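Local atomic coordinates of nucleoside-diphosphate-sugar epimerase (Pseudomonas aeruginosa, PDB entry 2X4G), a protein that probably acts as an NAD(P)-dependent epimerase or oxidoreductase on nucleotide-linked sugars, although its substrate and reaction are not established. Residues 119-131 / 226-240. Numbering follows the deposited sequence.
Sequences PRILYVGSAYAMP and LLMALERGRIGERYL
Arg120 makes the direct polar link, its guanidinium turned edge-on to the backbone carbonyls at the C-terminal end of helix 219-232. NE donates to Leu230 O at 2.7 Å; the bond is nearly straight, with an N-H...O angle of 175°, and the acceptor lies in the guanidinium plane. NH2 also points to Gly233 O, just past the helix, but the modelled separation is too short to be trusted in detail; it adds a weak, long bond to Leu230 O. The Arg120 chain bends at chi2, which turns NE and NH2 back onto these carbonyls; helix-end carbonyls of this kind probably stabilise the positive charge. Ile235 lies across the Arg120 chain, its CD1 3.9 Å from NH1 of Arg120, near the guanidinium plane.

Apolar contacts continue along the helix. Leu122, with CG anti to the backbone N (chi1 177°), splits its branches: CD1 meets Ala229 CB at 3.6 Å, while CD2 lies 3.8 Å from Leu226 CD2. Leu230 CD1 packs 3.8 Å from Leu122 CB, and Val124 CG2 brushes both methyls of Leu226. The axes of strand 121-124 and the helix approach to 7.9 Å at 142°, so the helix covers one side of the central, mostly parallel sheet; on Ile121 and Tyr123, which point away, lie residues of helix 98-116. This is the helix-sheet-helix layering of the NAD(P)-binding Rossmann fold.

Beyond the strand, Met130 and Arg238 run alongside one another, pointing opposite ways, with Met130 CG over one guanidinium face. The nitrogens of Arg238 have polar partners: Asp163 forms a salt bridge with NH1, Glu141 O accepts from NH2, and a water at the guanidinium edge donates to Ala129 O and weakly accepts from NH1. Met130 CE meets Leu240 CD2 tip to tip at 4.0 Å.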
ATOM      1  N   PRO A 119      -1.905 -13.642 -39.754  1.00 50.31           N
ATOM      2  CA  PRO A 119      -3.261 -13.423 -40.258  1.00 50.18           C
ATOM      3  C   PRO A 119      -4.326 -13.294 -39.189  1.00 49.05           C
ATOM      4  O   PRO A 119      -5.399 -12.798 -39.484  1.00 49.73           O
ATOM      5  CB  PRO A 119      -3.544 -14.675 -41.106  1.00 50.33           C
ATOM      6  CG  PRO A 119      -2.490 -15.673 -40.767  1.00 50.02           C
ATOM      7  CD  PRO A 119      -1.553 -15.075 -39.752  1.00 50.12           C
ATOM      8  N   ARG A 120      -4.017 -13.702 -37.964  1.00 47.63           N
ATOM      9  CA  ARG A 120      -5.024 -13.993 -36.950  1.00 46.38           C
ATOM     10  C   ARG A 120      -4.400 -13.774 -35.560  1.00 44.76           C
ATOM     11  O   ARG A 120      -3.458 -14.470 -35.194  1.00 44.31           O
ATOM     12  CB  ARG A 120      -5.404 -15.454 -37.171  1.00 46.76           C
ATOM     13  CG  ARG A 120      -6.798 -15.869 -36.842  1.00 48.15           C
ATOM     14  CD  ARG A 120      -7.904 -15.278 -37.715  1.00 49.70           C
ATOM     15  NE  ARG A 120      -9.129 -15.353 -36.925  1.00 50.84           N
ATOM     16  CZ  ARG A 120     -10.251 -14.692 -37.156  1.00 52.86           C
ATOM     17  NH1 ARG A 120     -10.372 -13.898 -38.215  1.00 54.23           N
ATOM     18  NH2 ARG A 120     -11.272 -14.860 -36.316  1.00 53.28           N
ATOM     19  N   ILE A 121      -4.873 -12.777 -34.813  1.00 43.77           N
ATOM     20  CA  ILE A 121      -4.279 -12.411 -33.514  1.00 43.04           C
ATOM     21  C   ILE A 121      -5.368 -12.307 -32.446  1.00 42.35           C
ATOM     22  O   ILE A 121      -6.345 -11.586 -32.619  1.00 43.16           O
ATOM     23  CB  ILE A 121      -3.545 -11.023 -33.579  1.00 43.98           C
ATOM     24  CG1 ILE A 121      -2.414 -11.014 -34.612  1.00 44.79           C
ATOM     25  CG2 ILE A 121      -2.955 -10.642 -32.244  1.00 43.02           C
ATOM     26  CD1 ILE A 121      -2.317  -9.697 -35.403  1.00 45.63           C
ATOM     27  N   LEU A 122      -5.214 -13.025 -31.341  1.00 41.34           N
ATOM     28  CA  LEU A 122      -6.148 -12.912 -30.214  1.00 40.51           C
ATOM     29  C   LEU A 122      -5.389 -12.354 -29.032  1.00 40.13           C
ATOM     30  O   LEU A 122      -4.338 -12.887 -28.648  1.00 39.29           O
ATOM     31  CB  LEU A 122      -6.776 -14.261 -29.830  1.00 39.77           C
ATOM     32  CG  LEU A 122      -7.709 -14.236 -28.612  1.00 38.90           C
ATOM     33  CD1 LEU A 122      -9.082 -13.716 -28.980  1.00 39.73           C
ATOM     34  CD2 LEU A 122      -7.837 -15.602 -28.019  1.00 39.33           C
ATOM     35  N   TYR A 123      -5.937 -11.286 -28.463  1.00 40.10           N
ATOM     36  CA  TYR A 123      -5.347 -10.621 -27.331  1.00 40.07           C
ATOM     37  C   TYR A 123      -6.211 -10.956 -26.133  1.00 39.69           C
ATOM     38  O   TYR A 123      -7.435 -10.887 -26.206  1.00 39.95           O
ATOM     39  CB  TYR A 123      -5.300  -9.108 -27.561  1.00 41.11           C
ATOM     40  CG  TYR A 123      -5.062  -8.380 -26.286  1.00 42.13           C
ATOM     41  CD1 TYR A 123      -6.119  -7.870 -25.559  1.00 43.42           C
ATOM     42  CD2 TYR A 123      -3.788  -8.275 -25.755  1.00 42.92           C
ATOM     43  CE1 TYR A 123      -5.918  -7.234 -24.347  1.00 44.40           C
ATOM     44  CE2 TYR A 123      -3.573  -7.649 -24.542  1.00 44.15           C
ATOM     45  CZ  TYR A 123      -4.647  -7.130 -23.847  1.00 44.98           C
ATOM     46  OH  TYR A 123      -4.460  -6.511 -22.644  1.00 46.96           O
ATOM     47  N   VAL A 124      -5.585 -11.338 -25.027  1.00 39.48           N
ATOM     48  CA  VAL A 124      -6.347 -11.741 -23.848  1.00 38.91           C
ATOM     49  C   VAL A 124      -6.601 -10.529 -22.976  1.00 39.08           C
ATOM     50  O   VAL A 124      -5.677  -9.995 -22.356  1.00 38.45           O
ATOM     51  CB  VAL A 124      -5.636 -12.827 -23.040  1.00 38.21           C
ATOM     52  CG1 VAL A 124      -6.535 -13.294 -21.921  1.00 38.02           C
ATOM     53  CG2 VAL A 124      -5.301 -13.988 -23.942  1.00 38.55           C
ATOM     54  N   GLY A 125      -7.862 -10.106 -22.944  1.00 39.23           N
ATOM     55  CA  GLY A 125      -8.272  -8.957 -22.141  1.00 40.20           C
ATOM     56  C   GLY A 125      -8.892  -9.258 -20.775  1.00 39.88           C
ATOM     57  O   GLY A 125      -8.834 -10.385 -20.270  1.00 39.59           O
ATOM     58  N   SER A 126      -9.500  -8.231 -20.193  1.00 40.43           N
ATOM     59  CA  SER A 126     -10.095  -8.305 -18.881  1.00 40.70           C
ATOM     60  C   SER A 126     -11.452  -7.656 -18.868  1.00 42.21           C
ATOM     61  O   SER A 126     -11.716  -6.715 -19.615  1.00 43.07           O
ATOM     62  CB  SER A 126      -9.239  -7.569 -17.889  1.00 40.87           C
ATOM     63  OG  SER A 126      -9.995  -7.278 -16.739  1.00 41.20           O
ATOM     64  N   ALA A 127     -12.300  -8.144 -17.973  1.00 43.07           N
ATOM     65  CA  ALA A 127     -13.669  -7.685 -17.867  1.00 44.29           C
ATOM     66  C   ALA A 127     -13.713  -6.351 -17.145  1.00 46.16           C
ATOM     67  O   ALA A 127     -14.767  -5.704 -17.097  1.00 47.27           O
ATOM     68  CB  ALA A 127     -14.507  -8.711 -17.128  1.00 43.62           C
ATOM     69  N   TYR A 128     -12.576  -5.960 -16.561  1.00 47.09           N
ATOM     70  CA  TYR A 128     -12.448  -4.668 -15.884  1.00 48.54           C
ATOM     71  C   TYR A 128     -12.255  -3.516 -16.878  1.00 49.52           C
ATOM     72  O   TYR A 128     -12.396  -2.336 -16.502  1.00 51.06           O
ATOM     73  CB  TYR A 128     -11.334  -4.715 -14.839  1.00 48.40           C
ATOM     74  CG  TYR A 128     -11.680  -5.577 -13.643  1.00 50.13           C
ATOM     75  CD1 TYR A 128     -12.269  -5.029 -12.508  1.00 52.91           C
ATOM     76  CD2 TYR A 128     -11.433  -6.945 -13.647  1.00 50.35           C
ATOM     77  CE1 TYR A 128     -12.595  -5.834 -11.409  1.00 53.54           C
ATOM     78  CE2 TYR A 128     -11.756  -7.747 -12.554  1.00 50.20           C
ATOM     79  CZ  TYR A 128     -12.335  -7.190 -11.448  1.00 52.15           C
ATOM     80  OH  TYR A 128     -12.655  -7.992 -10.375  1.00 53.88           O
ATOM     81  N   ALA A 129     -11.979  -3.849 -18.144  1.00 49.03           N
ATOM     82  CA  ALA A 129     -12.037  -2.862 -19.226  1.00 50.10           C
ATOM     83  C   ALA A 129     -13.482  -2.403 -19.500  1.00 51.06           C
ATOM     84  O   ALA A 129     -13.695  -1.442 -20.223  1.00 52.14           O
ATOM     85  CB  ALA A 129     -11.395  -3.407 -20.511  1.00 49.00           C
ATOM     86  N   MET A 130     -14.466  -3.086 -18.928  1.00 51.33           N
ATOM     87  CA  MET A 130     -15.859  -2.756 -19.155  1.00 52.66           C
ATOM     88  C   MET A 130     -16.408  -2.074 -17.919  1.00 53.24           C
ATOM     89  O   MET A 130     -15.972  -2.375 -16.808  1.00 52.27           O
ATOM     90  CB  MET A 130     -16.675  -4.013 -19.432  1.00 52.44           C
ATOM     91  CG  MET A 130     -16.060  -4.984 -20.431  1.00 54.04           C
ATOM     92  SD  MET A 130     -17.171  -6.401 -20.700  1.00 61.11           S
ATOM     93  CE  MET A 130     -17.266  -7.141 -19.064  1.00 58.81           C
ATOM     94  N   PRO A 131     -17.350  -1.130 -18.110  1.00 54.70           N
ATOM     95  CA  PRO A 131     -18.067  -0.574 -16.979  1.00 55.91           C
ATOM     96  C   PRO A 131     -19.130  -1.549 -16.496  1.00 56.07           C
ATOM     97  O   PRO A 131     -19.399  -2.557 -17.156  1.00 55.03           O
ATOM     98  CB  PRO A 131     -18.711   0.686 -17.560  1.00 57.47           C
ATOM     99  CG  PRO A 131     -18.912   0.375 -18.984  1.00 56.87           C
ATOM    100  CD  PRO A 131     -17.746  -0.485 -19.375  1.00 55.37           C
ATOM    101  N   LEU A 226     -10.236 -19.634 -25.801  1.00 36.42           N
ATOM    102  CA  LEU A 226      -9.276 -18.766 -26.468  1.00 36.13           C
ATOM    103  C   LEU A 226      -9.005 -19.270 -27.881  1.00 36.35           C
ATOM    104  O   LEU A 226      -9.111 -18.498 -28.842  1.00 36.03           O
ATOM    105  CB  LEU A 226      -7.963 -18.653 -25.672  1.00 35.78           C
ATOM    106  CG  LEU A 226      -8.009 -17.966 -24.310  1.00 34.28           C
ATOM    107  CD1 LEU A 226      -6.629 -17.949 -23.704  1.00 34.97           C
ATOM    108  CD2 LEU A 226      -8.525 -16.580 -24.449  1.00 33.81           C
ATOM    109  N   LEU A 227      -8.671 -20.555 -28.009  1.00 36.58           N
ATOM    110  CA  LEU A 227      -8.447 -21.146 -29.336  1.00 37.38           C
ATOM    111  C   LEU A 227      -9.653 -20.870 -30.234  1.00 38.64           C
ATOM    112  O   LEU A 227      -9.496 -20.544 -31.417  1.00 39.94           O
ATOM    113  CB  LEU A 227      -8.204 -22.656 -29.245  1.00 37.19           C
ATOM    114  CG  LEU A 227      -8.074 -23.441 -30.570  1.00 36.93           C
ATOM    115  CD1 LEU A 227      -6.857 -22.977 -31.300  1.00 35.36           C
ATOM    116  CD2 LEU A 227      -7.997 -24.946 -30.329  1.00 34.62           C
ATOM    117  N   MET A 228     -10.851 -20.989 -29.671  1.00 38.72           N
ATOM    118  CA  MET A 228     -12.056 -20.834 -30.450  1.00 40.06           C
ATOM    119  C   MET A 228     -12.276 -19.397 -30.901  1.00 40.20           C
ATOM    120  O   MET A 228     -12.760 -19.164 -31.996  1.00 41.12           O
ATOM    121  CB  MET A 228     -13.274 -21.321 -29.662  1.00 40.82           C
ATOM    122  CG  MET A 228     -13.433 -22.831 -29.599  1.00 43.30           C
ATOM    123  SD  MET A 228     -15.022 -23.263 -28.874  1.00 50.06           S
ATOM    124  CE  MET A 228     -14.479 -24.456 -27.652  1.00 48.10           C
ATOM    125  N   ALA A 229     -11.961 -18.432 -30.050  1.00 39.82           N
ATOM    126  CA  ALA A 229     -12.045 -17.026 -30.443  1.00 40.12           C
ATOM    127  C   ALA A 229     -11.070 -16.783 -31.565  1.00 40.07           C
ATOM    128  O   ALA A 229     -11.411 -16.111 -32.520  1.00 40.54           O
ATOM    129  CB  ALA A 229     -11.717 -16.106 -29.275  1.00 39.84           C
ATOM    130  N   LEU A 230      -9.866 -17.346 -31.433  1.00 39.54           N
ATOM    131  CA  LEU A 230      -8.773 -17.107 -32.373  1.00 39.94           C
ATOM    132  C   LEU A 230      -9.179 -17.601 -33.743  1.00 41.54           C
ATOM    133  O   LEU A 230      -9.039 -16.869 -34.718  1.00 42.32           O
ATOM    134  CB  LEU A 230      -7.473 -17.786 -31.917  1.00 39.11           C
ATOM    135  CG  LEU A 230      -6.224 -17.718 -32.809  1.00 38.38           C
ATOM    136  CD1 LEU A 230      -5.606 -16.349 -32.792  1.00 37.20           C
ATOM    137  CD2 LEU A 230      -5.191 -18.723 -32.357  1.00 37.17           C
ATOM    138  N   GLU A 231      -9.725 -18.817 -33.810  1.00 42.08           N
ATOM    139  CA  GLU A 231     -10.122 -19.398 -35.090  1.00 43.20           C
ATOM    140  C   GLU A 231     -11.400 -18.788 -35.630  1.00 43.66           C
ATOM    141  O   GLU A 231     -11.539 -18.696 -36.836  1.00 44.62           O
ATOM    142  CB  GLU A 231     -10.296 -20.917 -34.988  1.00 43.47           C
ATOM    143  CG  GLU A 231      -9.010 -21.684 -34.707  1.00 45.05           C
ATOM    144  CD  GLU A 231      -9.128 -23.182 -34.981  1.00 48.23           C
ATOM    145  OE1 GLU A 231      -9.722 -23.909 -34.154  1.00 47.95           O
ATOM    146  OE2 GLU A 231      -8.609 -23.640 -36.027  1.00 51.27           O
ATOM    147  N   ARG A 232     -12.317 -18.366 -34.753  1.00 43.30           N
ATOM    148  CA  ARG A 232     -13.716 -18.081 -35.156  1.00 44.21           C
ATOM    149  C   ARG A 232     -14.270 -16.695 -34.872  1.00 44.61           C
ATOM    150  O   ARG A 232     -15.289 -16.339 -35.431  1.00 45.20           O
ATOM    151  CB  ARG A 232     -14.681 -19.072 -34.521  1.00 43.98           C
ATOM    152  CG  ARG A 232     -14.505 -20.481 -35.016  1.00 45.61           C
ATOM    153  CD  ARG A 232     -15.428 -21.460 -34.305  1.00 47.32           C
ATOM    154  NE  ARG A 232     -14.873 -22.811 -34.350  1.00 49.43           N
ATOM    155  CZ  ARG A 232     -15.272 -23.833 -33.587  1.00 50.59           C
ATOM    156  NH1 ARG A 232     -16.237 -23.681 -32.689  1.00 51.17           N
ATOM    157  NH2 ARG A 232     -14.694 -25.019 -33.722  1.00 50.58           N
ATOM    158  N   GLY A 233     -13.636 -15.914 -34.012  1.00 44.49           N
ATOM    159  CA  GLY A 233     -14.147 -14.580 -33.711  1.00 45.35           C
ATOM    160  C   GLY A 233     -14.138 -13.613 -34.884  1.00 46.75           C
ATOM    161  O   GLY A 233     -13.329 -13.741 -35.803  1.00 46.67           O
ATOM    162  N   ARG A 234     -15.052 -12.649 -34.861  1.00 48.00           N
ATOM    163  CA  ARG A 234     -14.993 -11.533 -35.795  1.00 49.78           C
ATOM    164  C   ARG A 234     -13.886 -10.542 -35.375  1.00 49.40           C
ATOM    165  O   ARG A 234     -13.728 -10.189 -34.199  1.00 48.84           O
ATOM    166  CB  ARG A 234     -16.350 -10.824 -35.911  1.00 51.05           C
ATOM    167  CG  ARG A 234     -17.496 -11.743 -36.367  1.00 53.97           C
ATOM    168  CD  ARG A 234     -18.731 -10.982 -36.895  1.00 57.80           C
ATOM    169  NE  ARG A 234     -18.990  -9.722 -36.173  1.00 60.88           N
ATOM    170  CZ  ARG A 234     -19.619  -9.609 -34.998  1.00 62.14           C
ATOM    171  NH1 ARG A 234     -19.788  -8.411 -34.459  1.00 64.32           N
ATOM    172  NH2 ARG A 234     -20.072 -10.674 -34.345  1.00 61.60           N
ATOM    173  N   ILE A 235     -13.127 -10.106 -36.372  1.00 49.86           N
ATOM    174  CA  ILE A 235     -11.984  -9.226 -36.198  1.00 49.63           C
ATOM    175  C   ILE A 235     -12.487  -7.975 -35.511  1.00 49.45           C
ATOM    176  O   ILE A 235     -13.475  -7.405 -35.923  1.00 49.90           O
ATOM    177  CB  ILE A 235     -11.335  -8.845 -37.591  1.00 51.13           C
ATOM    178  CG1 ILE A 235     -11.069 -10.100 -38.484  1.00 52.40           C
ATOM    179  CG2 ILE A 235     -10.063  -8.033 -37.394  1.00 50.18           C
ATOM    180  CD1 ILE A 235     -12.413 -10.787 -39.230  1.00 52.79           C
ATOM    181  N   GLY A 236     -11.837  -7.579 -34.432  1.00 48.66           N
ATOM    182  CA  GLY A 236     -12.214  -6.370 -33.717  1.00 49.12           C
ATOM    183  C   GLY A 236     -13.297  -6.532 -32.663  1.00 48.77           C
ATOM    184  O   GLY A 236     -13.675  -5.553 -32.020  1.00 48.59           O
ATOM    185  N   GLU A 237     -13.793  -7.756 -32.475  1.00 48.39           N
ATOM    186  CA  GLU A 237     -14.834  -8.020 -31.480  1.00 48.43           C
ATOM    187  C   GLU A 237     -14.273  -8.590 -30.170  1.00 46.93           C
ATOM    188  O   GLU A 237     -13.214  -9.222 -30.148  1.00 46.32           O
ATOM    189  CB  GLU A 237     -15.850  -8.996 -32.048  1.00 49.19           C
ATOM    190  CG  GLU A 237     -16.616  -8.496 -33.284  1.00 52.52           C
ATOM    191  CD  GLU A 237     -17.378  -7.224 -33.006  1.00 57.16           C
ATOM    192  OE1 GLU A 237     -17.263  -6.266 -33.813  1.00 61.01           O
ATOM    193  OE2 GLU A 237     -18.073  -7.173 -31.962  1.00 60.21           O
ATOM    194  N   ARG A 238     -14.995  -8.364 -29.080  1.00 46.51           N
ATOM    195  CA  ARG A 238     -14.692  -8.994 -27.786  1.00 45.37           C
ATOM    196  C   ARG A 238     -15.537 -10.252 -27.620  1.00 44.65           C
ATOM    197  O   ARG A 238     -16.645 -10.342 -28.160  1.00 45.67           O
ATOM    198  CB  ARG A 238     -14.986  -8.046 -26.624  1.00 45.80           C
ATOM    199  CG  ARG A 238     -14.475  -6.634 -26.855  1.00 48.03           C
ATOM    200  CD  ARG A 238     -14.219  -5.852 -25.584  1.00 49.72           C
ATOM    201  NE  ARG A 238     -15.420  -5.178 -25.105  1.00 53.14           N
ATOM    202  CZ  ARG A 238     -15.440  -4.049 -24.388  1.00 55.18           C
ATOM    203  NH1 ARG A 238     -14.321  -3.411 -24.050  1.00 54.76           N
ATOM    204  NH2 ARG A 238     -16.608  -3.545 -24.023  1.00 57.32           N
ATOM    205  N   TYR A 239     -15.015 -11.230 -26.890  1.00 43.01           N
ATOM    206  CA  TYR A 239     -15.794 -12.410 -26.539  1.00 41.83           C
ATOM    207  C   TYR A 239     -15.529 -12.792 -25.100  1.00 40.47           C
ATOM    208  O   TYR A 239     -14.422 -13.195 -24.740  1.00 38.61           O
ATOM    209  CB  TYR A 239     -15.462 -13.575 -27.461  1.00 41.74           C
ATOM    210  CG  TYR A 239     -15.868 -13.328 -28.876  1.00 43.02           C
ATOM    211  CD1 TYR A 239     -14.986 -12.760 -29.783  1.00 42.79           C
ATOM    212  CD2 TYR A 239     -17.149 -13.633 -29.305  1.00 43.85           C
ATOM    213  CE1 TYR A 239     -15.368 -12.533 -31.096  1.00 44.01           C
ATOM    214  CE2 TYR A 239     -17.539 -13.397 -30.606  1.00 45.38           C
ATOM    215  CZ  TYR A 239     -16.643 -12.853 -31.496  1.00 45.73           C
ATOM    216  OH  TYR A 239     -17.046 -12.624 -32.788  1.00 48.56           O
ATOM    217  N   LEU A 240     -16.564 -12.632 -24.280  1.00 40.61           N
ATOM    218  CA  LEU A 240     -16.541 -13.066 -22.896  1.00 39.83           C
ATOM    219  C   LEU A 240     -16.615 -14.611 -22.802  1.00 39.47           C
ATOM    220  O   LEU A 240     -17.508 -15.259 -23.369  1.00 39.05           O
ATOM    221  CB  LEU A 240     -17.688 -12.420 -22.143  1.00 40.61           C
ATOM    222  CG  LEU A 240     -17.559 -10.931 -21.835  1.00 40.56           C
ATOM    223  CD1 LEU A 240     -18.914 -10.369 -21.412  1.00 38.41           C
ATOM    224  CD2 LEU A 240     -16.493 -10.726 -20.728  1.00 39.67           C
TER
HETATM  225  O   HOH W   1     -14.525  -0.345 -22.417  1.00 32.34           O